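Local coordinates for translocator protein BipD (Burkholderia pseudomallei, PDB 3NFT), which is required for invasion of epithelial cells and survival inside host cells, and probably regulates type III secretion of the translocators BipB and BipC, at residues 57-62 with 163-168. Numbering follows the deposited sequence.
Sequences LRLPDR and DYISAK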
loop_
_atom_site.group_PDB
_atom_site.type_symbol
_atom_site.label_atom_id
_atom_site.label_comp_id
_atom_site.label_asym_id
_atom_site.label_seq_id
_atom_site.Cartn_x
_atom_site.Cartn_y
_atom_site.Cartn_z
ATOM N N LEU A 57 37.959 24.956 0.812
ATOM C CA LEU A 57 39.194 24.595 1.473
ATOM C C LEU A 57 40.349 24.561 0.460
ATOM O O LEU A 57 40.175 24.066 -0.657
ATOM C CB LEU A 57 39.010 23.269 2.216
ATOM C CG LEU A 57 40.091 22.912 3.217
ATOM C CD1 LEU A 57 39.509 22.227 4.396
ATOM C CD2 LEU A 57 41.126 22.041 2.492
ATOM N N ARG A 58 41.488 25.128 0.842
ATOM C CA ARG A 58 42.678 25.144 0.019
ATOM C C ARG A 58 43.908 24.991 0.836
ATOM O O ARG A 58 44.028 25.602 1.896
ATOM C CB ARG A 58 42.791 26.482 -0.690
ATOM C CG ARG A 58 41.802 26.602 -1.718
ATOM C CD ARG A 58 42.161 27.695 -2.568
ATOM N NE ARG A 58 41.258 27.783 -3.680
ATOM C CZ ARG A 58 41.393 28.727 -4.605
ATOM N NH1 ARG A 58 42.429 29.559 -4.537
ATOM N NH2 ARG A 58 40.555 28.767 -5.617
ATOM N N LEU A 59 44.833 24.171 0.334
ATOM C CA LEU A 59 46.118 24.034 0.979
ATOM C C LEU A 59 46.999 25.251 0.702
ATOM O O LEU A 59 46.759 25.993 -0.249
ATOM C CB LEU A 59 46.828 22.745 0.509
ATOM C CG LEU A 59 46.108 21.431 0.837
ATOM C CD1 LEU A 59 47.021 20.217 0.619
ATOM C CD2 LEU A 59 45.515 21.336 2.208
ATOM N N PRO A 60 48.044 25.458 1.523
ATOM C CA PRO A 60 49.014 26.495 1.222
ATOM C C PRO A 60 49.651 26.300 -0.159
ATOM O O PRO A 60 49.592 25.209 -0.719
ATOM C CB PRO A 60 50.055 26.344 2.343
ATOM C CG PRO A 60 49.434 25.489 3.379
ATOM C CD PRO A 60 48.404 24.685 2.724
ATOM N N ASP A 61 50.205 27.359 -0.727
ATOM C CA ASP A 61 50.849 27.268 -2.005
ATOM C C ASP A 61 51.901 28.362 -2.089
ATOM O O ASP A 61 52.058 29.162 -1.159
ATOM C CB ASP A 61 49.793 27.381 -3.123
ATOM C CG ASP A 61 50.177 26.622 -4.400
ATOM O OD1 ASP A 61 51.370 26.278 -4.592
ATOM O OD2 ASP A 61 49.266 26.383 -5.227
ATOM N N ARG A 62 52.650 28.347 -3.184
ATOM C CA ARG A 62 53.591 29.388 -3.517
ATOM C C ARG A 62 53.229 29.796 -4.939
ATOM O O ARG A 62 53.366 29.006 -5.870
ATOM C CB ARG A 62 55.017 28.844 -3.443
ATOM C CG ARG A 62 56.103 29.859 -3.684
ATOM C CD ARG A 62 56.595 30.433 -2.388
ATOM N NE ARG A 62 57.560 29.569 -1.697
ATOM C CZ ARG A 62 58.229 29.954 -0.613
ATOM N NH1 ARG A 62 58.038 31.168 -0.108
ATOM N NH2 ARG A 62 59.096 29.140 -0.030
ATOM N N ASP A 163 48.760 22.753 9.181
ATOM C CA ASP A 163 49.759 23.140 10.173
ATOM C C ASP A 163 51.105 22.501 9.862
ATOM O O ASP A 163 52.142 22.915 10.402
ATOM C CB ASP A 163 49.363 22.687 11.568
ATOM C CG ASP A 163 48.272 23.517 12.205
ATOM O OD1 ASP A 163 47.803 23.124 13.288
ATOM O OD2 ASP A 163 47.907 24.567 11.672
ATOM N N TYR A 164 51.076 21.460 9.035
ATOM C CA TYR A 164 52.279 20.693 8.720
ATOM C C TYR A 164 52.863 21.000 7.347
ATOM O O TYR A 164 53.755 20.292 6.857
ATOM C CB TYR A 164 51.978 19.205 8.902
ATOM C CG TYR A 164 51.704 18.839 10.321
ATOM C CD1 TYR A 164 50.456 18.388 10.716
ATOM C CD2 TYR A 164 52.700 18.945 11.286
ATOM C CE1 TYR A 164 50.193 18.057 12.050
ATOM C CE2 TYR A 164 52.445 18.616 12.626
ATOM C CZ TYR A 164 51.200 18.181 12.994
ATOM O OH TYR A 164 50.952 17.833 14.314
ATOM N N ILE A 165 52.371 22.069 6.710
ATOM C CA ILE A 165 52.924 22.555 5.480
ATOM C C ILE A 165 53.365 23.974 5.728
ATOM O O ILE A 165 52.562 24.798 6.228
ATOM C CB ILE A 165 51.868 22.521 4.354
ATOM C CG1 ILE A 165 51.398 21.073 4.127
ATOM C CG2 ILE A 165 52.384 23.203 3.098
ATOM C CD1 ILE A 165 50.168 20.949 3.273
ATOM N N SER A 166 54.596 24.278 5.359
ATOM C CA SER A 166 55.141 25.615 5.585
ATOM C C SER A 166 56.149 26.018 4.522
ATOM O O SER A 166 56.640 25.184 3.759
ATOM C CB SER A 166 55.763 25.664 6.969
ATOM O OG SER A 166 56.877 24.787 7.079
ATOM N N ALA A 167 56.461 27.306 4.473
ATOM C CA ALA A 167 57.501 27.825 3.607
ATOM C C ALA A 167 58.873 27.415 4.119
ATOM O O ALA A 167 59.166 27.531 5.319
ATOM C CB ALA A 167 57.417 29.387 3.550
ATOM N N LYS A 168 59.724 26.972 3.194
ATOM C CA LYS A 168 61.124 26.655 3.482
ATOM C C LYS A 168 61.965 27.456 2.496
ATOM O O LYS A 168 61.692 27.445 1.300
ATOM C CB LYS A 168 61.377 25.152 3.293
ATOM C CG LYS A 168 62.809 24.683 3.575
ATOM C CD LYS A 168 63.067 24.590 5.049
ATOM C CE LYS A 168 64.513 24.301 5.346
ATOM N NZ LYS A 168 64.715 24.233 6.813
#
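I165 carries the apolar half of this contact, and its branches divide the work. Its CB, 4.0 Å from P60 CG, already lies against the proline ring. From there CG2, anti to the backbone N, runs to the ring's flank and touches P60 CG at 3.7 Å. The other branch, CG1, leads to CD1, which reaches the neighbouring ring carbon, 4.2 Å from P60 CD, and also meets L59 CD1 at 4.2 Å, where the leucine crosses it at about a right angle. Beta-branching suits I165, giving an edge strand two arms for one compact ring; the stiff ring of P60 in turn offers a ready-made apolar surface. L59 continues this patch to Y247 and W250 of helix 244-295.

Farther along, R62 bends at chi2 (94°) and chi3 (81°), which folds its guanidinium over towards A167 and K168. The small methyl of A167 lets it come within 4.0 Å (R62 NH2 to A167 CB), obliquely. K168 O sits at the guanidinium edge, near its plane and 3.4 Å from R62 NH2; a clear hydrogen bond of that nitrogen goes to N172 O, at the start of the neighbouring strand 172-175.

The touching parts, 59-62 and 165-168, run nearly parallel, yet are packed through side chains, with P60 and I165 CA atoms 7.0 Å apart. The residues leading into strand 61-63, and R62 within it, thus pack on strand 165-168, outermost in its three-stranded sheet within this chain. The apolar contacts of I165 depend on shape and burial rather than direction, whereas the bond to N172 O helps fix the rotation of the buried R62 guanidinium.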